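Local structure of protein disulfide-isomerase A4 (Rattus norvegicus, 3EC3) at residues T50-Y55 with K107-V111; F84-E89 with P116-H120; K206-E210 with F222-F226. The protein catalyses the rearrangement of disulfide bonds in proteins, with this chain holding its noncatalytic b and b' domains. The protein carries 1 engineered substitution. All blocks are in the same frame, centred on the assembly; numbering follows the deposited sequence.

Contact 1: T50-Y55 with K107-V111; sequences TLREDY and KDYVV
L51 and K107 mark the closest backbone approach, with their CA atoms 7.2 Å apart. The chain then curls back. L51 O accepts from both D54 N and Y55 N, and this turn brings Y55 round to face V110, a little under one helical turn on from K107. The contact is mainly apolar. L51 reaches in with CD1, which meets K107 CG and V110 CG1, each at 3.9 Å. Its other branch, CD2, faces V111 CG2. V110 has CG1 anti to its backbone N (chi1 171°), and that methyl sits over the centre of the Y55 ring as a CH-pi contact, 4.1 Å from the centroid. The Y55 hydroxyl lies further on, with OH 4.0 Å from V111 CG2. K107 passes T50 at about a right angle. Its chain is nearly eclipsed at chi3 (4°), and K107 CE is tight against T50 CG2 at 3.5 Å, so the exact place of the lysine end is doubtful. The contact pairs helix 39-51 and the turn after it with helix 103-113, in the first thioredoxin-like unit. I29 of strand 28-32 touches both Y55 and V110, which seats the pair on the sheet. R129 of helix 126-129 bonds D54 O and touches Y55.

Contact 2: F84-E89 with P116-H120; sequences FQSKYE and PLVGH
E89 accepts the backbone N-H of L117. The bond from L117 N to E89 OE2 is 2.8 Å long and almost straight at 174°. The N-H comes from above the carboxylate plane, 55° out of it. The carboxylate also lies against the side chain of L117, with E89 OE1 3.3 Å from L117 CB. At the other end, F84 CB rests on P116 CG at 3.8 Å. The F84 ring turns one face to G119 CA, and F84 CZ reaches H120 CB at 3.8 Å. A water bridges the segments: it donates to F84 O and E89 OE1 and accepts from V118 N. Behind this shell stands an ST turn, in which S86 OG accepts from Y88 N. The same hydroxyl donates to the anti lone pair of E89 OE1, with S86 OG and E89 OE1 2.6 Å apart, within a type I turn from S86 to E89. Three bonds thus hold the carboxylate and should fix its rotation; they would also be expected to favour its charged form. The chain here passes between two thioredoxin-like units: a loop of the first meets the start of edge strand 118-121 of the second. Helix 149-163 packs against both segments. Its R156 bonds Q85 O and V118 O, L160 touches S86 and L117, and E161 bonds the Y88 hydroxyl. K164 makes a cation-pi contact with Y88.

Contact 3: K206-E210 with F222-F226; sequences KFAME and FVMAF
M209 lies over the F222 ring, and its CB and CG lie along the ring toward its root. The residue is selenomethionine, so selenium stands where sulfur would be. M209 CB sits above the middle of the ring, 3.5 Å from the centroid, in a CH-pi contact. CG is anti to the backbone N (chi1 -176°), which carries the chain on over the ring: M209 CG is 3.8 Å from F222 CG. Selenium comes next, past the root of the ring, and M209 SE is 4.0 Å from F222 CB. M209 SE stands obliquely to the F222 ring, 4.8 Å from its centroid, a Met-aromatic contact. The chain then bends, and CE leads away from the helix.

The far end of the same ring meets backbone. F222 CZ lies 3.3 Å from F207 O, which stands at the ring edge near its plane. M209 N is close to CZ as well. M209 thus covers one face of F222 while the backbone of F207 meets its edge.

One helical turn later, F226 turns its ring edge to the face of F207 in an offset edge-to-face pair. The centroids are 5.6 Å apart and the planes meet at 63°. The closest atoms are F207 CE1 and F226 CE2, at 3.7 Å.

Strand 206-208 and helix segment 222-226 run roughly antiparallel, at 141°, with their axes 10.5 Å apart. This is the closing hairpin strand and last helix of a thioredoxin-like fold. Strand 196-200 lies beside strand 206-208, and its I199 touches both F222 and F226 while its backbone bonds F207. A197 pairs with M209. Y169 meets F226 edge-to-face, and L231, in the loop after helix 216-227, touches F222.

In the fold
The contacts follow the chain through two thioredoxin-like units, each with a five-stranded mixed sheet. Contact 1 joins helices 39-51 and 103-113 of the first unit. Contact 2 interlocks with it in sequence: 84-89 falls between 50-55 and 107-111, and 116-120 comes just after helix 103-113. Their centres are about 20 Å apart. Contact 3 comes later and shares the second unit's sheet with contact 2, but at the other edge, with centres about 22 Å apart. The centres of contacts 1 and 3 are about 31 Å apart. Contact 1 thus packs within the first domain, contact 2 ties a loop of that domain to strand 118-121 of the second, and contact 3 packs helix 216-227 on the far edge of the second sheet.

Contact 1: T50-Y55 with K107-V111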
ATOM      1  N   THR A  50     -12.669  -4.168 -15.064  1.00 27.15           N
ATOM      2  CA  THR A  50     -11.863  -3.075 -15.567  1.00 27.84           C
ATOM      3  C   THR A  50     -10.482  -3.047 -14.921  1.00 28.11           C
ATOM      4  O   THR A  50      -9.476  -2.805 -15.595  1.00 28.44           O
ATOM      5  CB  THR A  50     -12.602  -1.737 -15.362  1.00 27.91           C
ATOM      6  OG1 THR A  50     -13.782  -1.732 -16.176  1.00 27.74           O
ATOM      7  CG2 THR A  50     -11.744  -0.571 -15.747  1.00 29.87           C
ATOM      8  N   LEU A  51     -10.433  -3.303 -13.618  1.00 27.64           N
ATOM      9  CA  LEU A  51      -9.172  -3.267 -12.861  1.00 27.31           C
ATOM     10  C   LEU A  51      -8.432  -4.614 -12.723  1.00 27.09           C
ATOM     11  O   LEU A  51      -7.437  -4.703 -11.998  1.00 26.96           O
ATOM     12  CB  LEU A  51      -9.406  -2.643 -11.476  1.00 26.48           C
ATOM     13  CG  LEU A  51      -9.777  -1.166 -11.333  1.00 26.83           C
ATOM     14  CD1 LEU A  51     -10.090  -0.814  -9.880  1.00 26.69           C
ATOM     15  CD2 LEU A  51      -8.635  -0.254 -11.845  1.00 28.46           C
ATOM     16  N   ARG A  52      -8.864  -5.634 -13.458  1.00 27.51           N
ATOM     17  CA  ARG A  52      -8.394  -7.026 -13.237  1.00 28.48           C
ATOM     18  C   ARG A  52      -6.896  -7.309 -13.459  1.00 29.01           C
ATOM     19  O   ARG A  52      -6.369  -8.277 -12.909  1.00 28.68           O
ATOM     20  CB  ARG A  52      -9.230  -8.027 -14.064  1.00 29.16           C
ATOM     21  CG  ARG A  52      -8.919  -8.056 -15.562  1.00 28.17           C
ATOM     22  CD  ARG A  52      -9.962  -8.892 -16.335  1.00 29.69           C
ATOM     23  NE  ARG A  52     -10.041 -10.277 -15.836  1.00 31.77           N
ATOM     24  CZ  ARG A  52     -11.156 -10.999 -15.768  1.00 34.03           C
ATOM     25  NH1 ARG A  52     -12.320 -10.482 -16.150  1.00 32.46           N
ATOM     26  NH2 ARG A  52     -11.110 -12.246 -15.306  1.00 36.18           N
ATOM     27  N   GLU A  53      -6.233  -6.485 -14.272  1.00 29.57           N
ATOM     28  CA  GLU A  53      -4.797  -6.647 -14.533  1.00 30.44           C
ATOM     29  C   GLU A  53      -3.969  -6.032 -13.395  1.00 30.18           C
ATOM     30  O   GLU A  53      -2.809  -6.415 -13.184  1.00 31.26           O
ATOM     31  CB  GLU A  53      -4.415  -6.026 -15.882  1.00 30.34           C
ATOM     32  CG  GLU A  53      -5.083  -6.710 -17.074  1.00 32.00           C
ATOM     33  CD  GLU A  53      -4.620  -6.146 -18.402  1.00 32.61           C
ATOM     34  OE1 GLU A  53      -3.390  -5.979 -18.582  1.00 35.93           O
ATOM     35  OE2 GLU A  53      -5.479  -5.885 -19.280  1.00 38.54           O
ATOM     36  N   ASP A  54      -4.574  -5.103 -12.655  1.00 29.06           N
ATOM     37  CA  ASP A  54      -3.869  -4.356 -11.612  1.00 28.35           C
ATOM     38  C   ASP A  54      -4.125  -4.786 -10.154  1.00 26.97           C
ATOM     39  O   ASP A  54      -3.296  -4.500  -9.279  1.00 25.11           O
ATOM     40  CB  ASP A  54      -4.122  -2.850 -11.764  1.00 29.02           C
ATOM     41  CG  ASP A  54      -3.745  -2.326 -13.145  1.00 33.91           C
ATOM     42  OD1 ASP A  54      -2.742  -2.814 -13.731  1.00 35.63           O
ATOM     43  OD2 ASP A  54      -4.469  -1.432 -13.637  1.00 36.51           O
ATOM     44  N   TYR A  55      -5.253  -5.453  -9.903  1.00 25.97           N
ATOM     45  CA  TYR A  55      -5.618  -5.907  -8.539  1.00 25.25           C
ATOM     46  C   TYR A  55      -6.273  -7.273  -8.552  1.00 24.94           C
ATOM     47  O   TYR A  55      -6.838  -7.684  -9.563  1.00 24.10           O
ATOM     48  CB  TYR A  55      -6.597  -4.928  -7.885  1.00 25.92           C
ATOM     49  CG  TYR A  55      -6.108  -3.513  -7.815  1.00 25.54           C
ATOM     50  CD1 TYR A  55      -6.433  -2.602  -8.824  1.00 26.25           C
ATOM     51  CD2 TYR A  55      -5.319  -3.072  -6.743  1.00 24.64           C
ATOM     52  CE1 TYR A  55      -5.999  -1.303  -8.778  1.00 25.69           C
ATOM     53  CE2 TYR A  55      -4.867  -1.757  -6.695  1.00 27.80           C
ATOM     54  CZ  TYR A  55      -5.222  -0.883  -7.719  1.00 27.32           C
ATOM     55  OH  TYR A  55      -4.803   0.421  -7.685  1.00 28.54           O
ATOM     56  N   LYS A 107     -14.343   1.852  -8.847  1.00 23.71           N
ATOM     57  CA  LYS A 107     -12.999   1.818  -9.396  1.00 24.15           C
ATOM     58  C   LYS A 107     -12.143   2.916  -8.757  1.00 23.91           C
ATOM     59  O   LYS A 107     -11.031   2.648  -8.335  1.00 22.03           O
ATOM     60  CB  LYS A 107     -13.069   1.912 -10.932  1.00 23.82           C
ATOM     61  CG  LYS A 107     -11.751   2.196 -11.639  1.00 27.78           C
ATOM     62  CD  LYS A 107     -11.834   2.133 -13.195  1.00 27.50           C
ATOM     63  CE  LYS A 107     -13.280   1.878 -13.776  1.00 31.54           C
ATOM     64  NZ  LYS A 107     -13.422   2.234 -15.247  1.00 33.12           N
ATOM     65  N   ASP A 108     -12.682   4.133  -8.665  1.00 24.12           N
ATOM     66  CA  ASP A 108     -12.006   5.229  -7.974  1.00 24.73           C
ATOM     67  C   ASP A 108     -11.639   4.926  -6.520  1.00 23.67           C
ATOM     68  O   ASP A 108     -10.520   5.211  -6.113  1.00 23.20           O
ATOM     69  CB  ASP A 108     -12.868   6.496  -8.029  1.00 25.00           C
ATOM     70  CG  ASP A 108     -12.862   7.159  -9.401  1.00 27.01           C
ATOM     71  OD1 ASP A 108     -12.191   6.675 -10.345  1.00 26.68           O
ATOM     72  OD2 ASP A 108     -13.555   8.179  -9.529  1.00 28.75           O
ATOM     73  N   TYR A 109     -12.579   4.373  -5.739  1.00 23.49           N
ATOM     74  CA  TYR A 109     -12.354   4.089  -4.303  1.00 22.55           C
ATOM     75  C   TYR A 109     -11.222   3.058  -4.107  1.00 22.64           C
ATOM     76  O   TYR A 109     -10.387   3.187  -3.184  1.00 23.00           O
ATOM     77  CB  TYR A 109     -13.638   3.555  -3.673  1.00 22.52           C
ATOM     78  CG  TYR A 109     -13.671   3.504  -2.162  1.00 22.11           C
ATOM     79  CD1 TYR A 109     -13.361   2.338  -1.488  1.00 20.74           C
ATOM     80  CD2 TYR A 109     -14.044   4.623  -1.418  1.00 21.45           C
ATOM     81  CE1 TYR A 109     -13.417   2.269  -0.104  1.00 22.17           C
ATOM     82  CE2 TYR A 109     -14.100   4.577  -0.041  1.00 23.36           C
ATOM     83  CZ  TYR A 109     -13.781   3.388   0.606  1.00 21.97           C
ATOM     84  OH  TYR A 109     -13.820   3.328   1.972  1.00 23.44           O
ATOM     85  N   VAL A 110     -11.215   2.028  -4.950  1.00 22.10           N
ATOM     86  CA  VAL A 110     -10.154   1.002  -4.927  1.00 21.64           C
ATOM     87  C   VAL A 110      -8.796   1.642  -5.210  1.00 22.14           C
ATOM     88  O   VAL A 110      -7.851   1.423  -4.493  1.00 22.09           O
ATOM     89  CB  VAL A 110     -10.444  -0.133  -5.956  1.00 21.86           C
ATOM     90  CG1 VAL A 110      -9.247  -1.044  -6.075  1.00 21.19           C
ATOM     91  CG2 VAL A 110     -11.694  -0.921  -5.534  1.00 20.17           C
ATOM     92  N   VAL A 111      -8.707   2.461  -6.258  1.00 23.37           N
ATOM     93  CA  VAL A 111      -7.418   3.095  -6.587  1.00 23.98           C
ATOM     94  C   VAL A 111      -6.988   4.014  -5.431  1.00 24.26           C
ATOM     95  O   VAL A 111      -5.874   3.896  -4.937  1.00 25.56           O
ATOM     96  CB  VAL A 111      -7.433   3.811  -7.980  1.00 24.34           C
ATOM     97  CG1 VAL A 111      -6.116   4.593  -8.238  1.00 25.87           C
ATOM     98  CG2 VAL A 111      -7.656   2.785  -9.109  1.00 23.32           C
TER

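Contact 2: F84-E89 with P116-H120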
ATOM      1  N   PHE A  84       1.186  -4.551   6.961  1.00 12.56           N
ATOM      2  CA  PHE A  84       1.027  -3.155   6.493  1.00 14.34           C
ATOM      3  C   PHE A  84       0.071  -2.279   7.265  1.00 15.44           C
ATOM      4  O   PHE A  84      -0.119  -1.083   6.906  1.00 15.97           O
ATOM      5  CB  PHE A  84       0.724  -3.053   5.006  1.00 14.89           C
ATOM      6  CG  PHE A  84       1.743  -3.728   4.177  1.00 16.05           C
ATOM      7  CD1 PHE A  84       1.341  -4.581   3.150  1.00 18.77           C
ATOM      8  CD2 PHE A  84       3.118  -3.572   4.461  1.00 13.27           C
ATOM      9  CE1 PHE A  84       2.305  -5.250   2.392  1.00 17.21           C
ATOM     10  CE2 PHE A  84       4.064  -4.240   3.702  1.00 16.37           C
ATOM     11  CZ  PHE A  84       3.639  -5.069   2.681  1.00 16.84           C
ATOM     12  N   GLN A  85      -0.497  -2.820   8.356  1.00 15.32           N
ATOM     13  CA  GLN A  85      -1.450  -2.023   9.169  1.00 15.59           C
ATOM     14  C   GLN A  85      -0.655  -1.051  10.030  1.00 16.16           C
ATOM     15  O   GLN A  85       0.552  -1.235  10.213  1.00 15.88           O
ATOM     16  CB  GLN A  85      -2.222  -2.983  10.099  1.00 17.19           C
ATOM     17  CG  GLN A  85      -3.179  -3.820   9.270  1.00 18.71           C
ATOM     18  CD  GLN A  85      -3.817  -4.958  10.039  1.00 26.64           C
ATOM     19  OE1 GLN A  85      -3.538  -5.174  11.217  1.00 26.71           O
ATOM     20  NE2 GLN A  85      -4.657  -5.729   9.335  1.00 26.67           N
ATOM     21  N   SER A  86      -1.320  -0.038  10.621  1.00 15.28           N
ATOM     22  CA  SER A  86      -0.606   0.876  11.526  1.00 16.11           C
ATOM     23  C   SER A  86      -1.598   1.511  12.468  1.00 15.00           C
ATOM     24  O   SER A  86      -2.822   1.478  12.216  1.00 15.61           O
ATOM     25  CB  SER A  86       0.156   1.997  10.796  1.00 15.58           C
ATOM     26  OG  SER A  86      -0.755   3.032  10.373  1.00 19.66           O
ATOM     27  N   LYS A  87      -1.070   2.110  13.529  1.00 15.75           N
ATOM     28  CA  LYS A  87      -1.941   2.850  14.485  1.00 17.68           C
ATOM     29  C   LYS A  87      -2.684   4.023  13.859  1.00 17.15           C
ATOM     30  O   LYS A  87      -3.650   4.545  14.452  1.00 18.06           O
ATOM     31  CB  LYS A  87      -1.088   3.422  15.632  1.00 18.36           C
ATOM     32  CG  LYS A  87      -0.093   2.496  16.156  1.00 24.78           C
ATOM     33  CD  LYS A  87       0.794   3.186  17.222  1.00 29.40           C
ATOM     34  CE  LYS A  87       1.710   4.270  16.657  1.00 31.26           C
ATOM     35  NZ  LYS A  87       2.848   4.496  17.626  1.00 32.83           N
ATOM     36  N   TYR A  88      -2.230   4.486  12.705  1.00 17.25           N
ATOM     37  CA  TYR A  88      -2.852   5.670  12.065  1.00 18.16           C
ATOM     38  C   TYR A  88      -3.903   5.403  11.003  1.00 18.86           C
ATOM     39  O   TYR A  88      -4.493   6.355  10.447  1.00 18.43           O
ATOM     40  CB  TYR A  88      -1.761   6.550  11.480  1.00 19.35           C
ATOM     41  CG  TYR A  88      -0.758   6.888  12.537  1.00 21.15           C
ATOM     42  CD1 TYR A  88       0.557   6.497  12.421  1.00 18.93           C
ATOM     43  CD2 TYR A  88      -1.151   7.580  13.699  1.00 22.76           C
ATOM     44  CE1 TYR A  88       1.486   6.822  13.425  1.00 21.95           C
ATOM     45  CE2 TYR A  88      -0.244   7.879  14.680  1.00 23.18           C
ATOM     46  CZ  TYR A  88       1.056   7.503  14.539  1.00 23.04           C
ATOM     47  OH  TYR A  88       1.956   7.838  15.532  1.00 24.99           O
ATOM     48  N   GLU A  89      -4.170   4.135  10.728  1.00 17.38           N
ATOM     49  CA  GLU A  89      -5.054   3.755   9.634  1.00 16.64           C
ATOM     50  C   GLU A  89      -6.131   2.827  10.132  1.00 17.30           C
ATOM     51  O   GLU A  89      -5.852   1.936  10.931  1.00 17.17           O
ATOM     52  CB  GLU A  89      -4.225   3.037   8.518  1.00 16.57           C
ATOM     53  CG  GLU A  89      -3.095   3.884   7.942  1.00 18.42           C
ATOM     54  CD  GLU A  89      -2.070   3.003   7.228  1.00 16.56           C
ATOM     55  OE1 GLU A  89      -1.052   2.605   7.853  1.00 19.67           O
ATOM     56  OE2 GLU A  89      -2.341   2.657   6.051  1.00 18.11           O
ATOM     57  N   PRO A 116      -1.170   1.196   1.403  1.00 16.97           N
ATOM     58  CA  PRO A 116      -1.076   1.588   2.803  1.00 15.77           C
ATOM     59  C   PRO A 116      -0.269   2.877   2.984  1.00 16.30           C
ATOM     60  O   PRO A 116       0.423   3.331   2.055  1.00 15.69           O
ATOM     61  CB  PRO A 116      -0.324   0.448   3.440  1.00 16.03           C
ATOM     62  CG  PRO A 116       0.427  -0.236   2.445  1.00 17.35           C
ATOM     63  CD  PRO A 116      -0.321   0.039   1.098  1.00 16.50           C
ATOM     64  N   LEU A 117      -0.372   3.474   4.168  1.00 14.73           N
ATOM     65  CA  LEU A 117       0.454   4.620   4.501  1.00 15.48           C
ATOM     66  C   LEU A 117       1.929   4.329   4.262  1.00 15.36           C
ATOM     67  O   LEU A 117       2.639   5.156   3.683  1.00 15.45           O
ATOM     68  CB  LEU A 117       0.315   4.912   5.997  1.00 16.52           C
ATOM     69  CG  LEU A 117       0.172   6.331   6.485  1.00 22.03           C
ATOM     70  CD1 LEU A 117       0.531   6.494   7.946  1.00 20.24           C
ATOM     71  CD2 LEU A 117       0.652   7.476   5.524  1.00 21.53           C
ATOM     72  N   VAL A 118       2.405   3.170   4.695  1.00 14.17           N
ATOM     73  CA  VAL A 118       3.788   2.741   4.326  1.00 14.71           C
ATOM     74  C   VAL A 118       3.808   1.281   3.911  1.00 15.74           C
ATOM     75  O   VAL A 118       3.812   0.372   4.756  1.00 15.58           O
ATOM     76  CB  VAL A 118       4.842   2.986   5.436  1.00 15.25           C
ATOM     77  CG1 VAL A 118       6.255   2.552   4.931  1.00 15.46           C
ATOM     78  CG2 VAL A 118       4.914   4.444   5.816  1.00 13.23           C
ATOM     79  N   GLY A 119       3.779   1.080   2.593  1.00 14.34           N
ATOM     80  CA  GLY A 119       3.805  -0.243   1.989  1.00 15.90           C
ATOM     81  C   GLY A 119       5.204  -0.635   1.595  1.00 16.65           C
ATOM     82  O   GLY A 119       6.166   0.076   1.905  1.00 15.86           O
ATOM     83  N   HIS A 120       5.314  -1.770   0.910  1.00 16.39           N
ATOM     84  CA  HIS A 120       6.611  -2.322   0.489  1.00 16.97           C
ATOM     85  C   HIS A 120       6.702  -2.220  -1.037  1.00 17.82           C
ATOM     86  O   HIS A 120       5.960  -2.895  -1.757  1.00 18.43           O
ATOM     87  CB  HIS A 120       6.748  -3.804   0.917  1.00 17.57           C
ATOM     88  CG  HIS A 120       8.059  -4.444   0.517  1.00 18.34           C
ATOM     89  ND1 HIS A 120       8.280  -5.795   0.645  1.00 19.41           N
ATOM     90  CD2 HIS A 120       9.198  -3.922   0.006  1.00 17.44           C
ATOM     91  CE1 HIS A 120       9.502  -6.091   0.223  1.00 18.55           C
ATOM     92  NE2 HIS A 120      10.094  -4.964  -0.141  1.00 21.36           N
TER
HETATM   93  O   HOH W   1       0.967   1.301   6.616  1.00 18.11           O

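Contact 3: K206-E210 with F222-F226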
ATOM      1  N   LYS A 206      15.477  12.852  -9.015  1.00 38.65           N
ATOM      2  CA  LYS A 206      15.628  12.063  -7.796  1.00 39.64           C
ATOM      3  C   LYS A 206      16.513  12.814  -6.808  1.00 39.14           C
ATOM      4  O   LYS A 206      17.442  13.520  -7.218  1.00 38.44           O
ATOM      5  CB  LYS A 206      16.231  10.699  -8.132  1.00 40.62           C
ATOM      6  CG  LYS A 206      15.294   9.805  -8.957  1.00 41.68           C
ATOM      7  CD  LYS A 206      16.078   8.993 -10.018  1.00 45.63           C
ATOM      8  CE  LYS A 206      15.132   8.296 -11.024  1.00 44.54           C
ATOM      9  NZ  LYS A 206      14.136   7.347 -10.393  1.00 47.14           N
ATOM     10  N   PHE A 207      16.207  12.691  -5.517  1.00 37.99           N
ATOM     11  CA  PHE A 207      16.964  13.392  -4.482  1.00 38.17           C
ATOM     12  C   PHE A 207      17.407  12.392  -3.423  1.00 39.15           C
ATOM     13  O   PHE A 207      16.580  11.651  -2.895  1.00 38.16           O
ATOM     14  CB  PHE A 207      16.112  14.509  -3.864  1.00 38.16           C
ATOM     15  CG  PHE A 207      15.502  15.437  -4.885  1.00 38.03           C
ATOM     16  CD1 PHE A 207      14.270  15.142  -5.477  1.00 37.32           C
ATOM     17  CD2 PHE A 207      16.177  16.595  -5.282  1.00 39.05           C
ATOM     18  CE1 PHE A 207      13.715  15.989  -6.430  1.00 37.21           C
ATOM     19  CE2 PHE A 207      15.628  17.458  -6.242  1.00 39.62           C
ATOM     20  CZ  PHE A 207      14.399  17.156  -6.816  1.00 39.34           C
ATOM     21  N   ALA A 208      18.701  12.352  -3.112  1.00 39.01           N
ATOM     22  CA  ALA A 208      19.178  11.378  -2.129  1.00 39.88           C
ATOM     23  C   ALA A 208      19.404  12.047  -0.782  1.00 40.78           C
ATOM     24  O   ALA A 208      19.963  13.151  -0.730  1.00 40.17           O
ATOM     25  CB  ALA A 208      20.460  10.706  -2.610  1.00 39.85           C
HETATM   26  N   MSE A 209      18.976  11.387   0.296  1.00 41.21           N
HETATM   27  CA  MSE A 209      19.190  11.908   1.648  1.00 43.42           C
HETATM   28  C   MSE A 209      20.628  11.741   2.089  1.00 43.86           C
HETATM   29  O   MSE A 209      21.173  10.642   2.034  1.00 42.98           O
HETATM   30  CB  MSE A 209      18.270  11.253   2.692  1.00 43.50           C
HETATM   31  CG  MSE A 209      18.418  11.860   4.099  1.00 43.60           C
HETATM   32 SE   MSE A 209      17.282  11.023   5.422  0.70 47.54          SE
HETATM   33  CE  MSE A 209      18.528  10.193   6.510  1.00 42.06           C
ATOM     34  N   GLU A 210      21.216  12.858   2.520  1.00 44.98           N
ATOM     35  CA  GLU A 210      22.514  12.900   3.185  1.00 46.78           C
ATOM     36  C   GLU A 210      22.575  11.856   4.294  1.00 47.62           C
ATOM     37  O   GLU A 210      21.901  12.017   5.324  1.00 48.06           O
ATOM     38  CB  GLU A 210      22.707  14.293   3.791  1.00 47.23           C
ATOM     39  CG  GLU A 210      23.988  14.481   4.534  1.00 48.86           C
ATOM     40  CD  GLU A 210      25.086  14.981   3.636  1.00 50.98           C
ATOM     41  OE1 GLU A 210      25.112  14.603   2.444  1.00 51.69           O
ATOM     42  OE2 GLU A 210      25.921  15.760   4.124  1.00 53.36           O
ATOM     43  N   PHE A 222      14.443  15.930   5.662  1.00 35.04           N
ATOM     44  CA  PHE A 222      14.684  15.631   4.250  1.00 35.34           C
ATOM     45  C   PHE A 222      13.441  15.893   3.386  1.00 35.11           C
ATOM     46  O   PHE A 222      13.526  16.575   2.355  1.00 33.52           O
ATOM     47  CB  PHE A 222      15.162  14.169   4.151  1.00 36.34           C
ATOM     48  CG  PHE A 222      15.346  13.640   2.746  1.00 37.39           C
ATOM     49  CD1 PHE A 222      14.685  12.462   2.357  1.00 38.25           C
ATOM     50  CD2 PHE A 222      16.217  14.252   1.845  1.00 38.38           C
ATOM     51  CE1 PHE A 222      14.857  11.922   1.080  1.00 38.51           C
ATOM     52  CE2 PHE A 222      16.399  13.731   0.561  1.00 38.78           C
ATOM     53  CZ  PHE A 222      15.719  12.563   0.173  1.00 38.96           C
ATOM     54  N   VAL A 223      12.293  15.356   3.816  1.00 34.92           N
ATOM     55  CA  VAL A 223      10.996  15.618   3.162  1.00 35.21           C
ATOM     56  C   VAL A 223      10.601  17.119   3.215  1.00 35.82           C
ATOM     57  O   VAL A 223      10.107  17.675   2.219  1.00 35.82           O
ATOM     58  CB  VAL A 223       9.876  14.711   3.760  1.00 35.30           C
ATOM     59  CG1 VAL A 223       8.495  15.089   3.232  1.00 36.57           C
ATOM     60  CG2 VAL A 223      10.202  13.200   3.488  1.00 33.62           C
HETATM   61  N   MSE A 224      10.796  17.756   4.364  1.00 35.87           N
HETATM   62  CA  MSE A 224      10.515  19.186   4.504  1.00 37.14           C
HETATM   63  C   MSE A 224      11.402  19.998   3.550  1.00 36.57           C
HETATM   64  O   MSE A 224      10.921  20.925   2.868  1.00 36.98           O
HETATM   65  CB  MSE A 224      10.711  19.664   5.951  1.00 38.53           C
HETATM   66  CG  MSE A 224       9.453  19.601   6.816  1.00 41.93           C
HETATM   67 SE   MSE A 224       8.026  20.763   6.084  0.70 52.09          SE
HETATM   68  CE  MSE A 224       6.550  20.445   7.370  1.00 45.51           C
ATOM     69  N   ALA A 225      12.682  19.636   3.482  1.00 35.02           N
ATOM     70  CA  ALA A 225      13.625  20.375   2.623  1.00 35.02           C
ATOM     71  C   ALA A 225      13.222  20.195   1.156  1.00 34.73           C
ATOM     72  O   ALA A 225      13.278  21.159   0.355  1.00 35.64           O
ATOM     73  CB  ALA A 225      15.051  19.934   2.871  1.00 34.09           C
ATOM     74  N   PHE A 226      12.768  18.983   0.829  1.00 33.50           N
ATOM     75  CA  PHE A 226      12.204  18.686  -0.485  1.00 32.74           C
ATOM     76  C   PHE A 226      11.010  19.582  -0.810  1.00 31.80           C
ATOM     77  O   PHE A 226      10.959  20.179  -1.878  1.00 31.75           O
ATOM     78  CB  PHE A 226      11.769  17.222  -0.610  1.00 32.54           C
ATOM     79  CG  PHE A 226      10.916  16.954  -1.849  1.00 32.70           C
ATOM     80  CD1 PHE A 226       9.527  16.840  -1.752  1.00 31.51           C
ATOM     81  CD2 PHE A 226      11.512  16.849  -3.108  1.00 35.14           C
ATOM     82  CE1 PHE A 226       8.756  16.601  -2.883  1.00 32.90           C
ATOM     83  CE2 PHE A 226      10.747  16.628  -4.260  1.00 36.14           C
ATOM     84  CZ  PHE A 226       9.374  16.501  -4.154  1.00 34.29           C
TER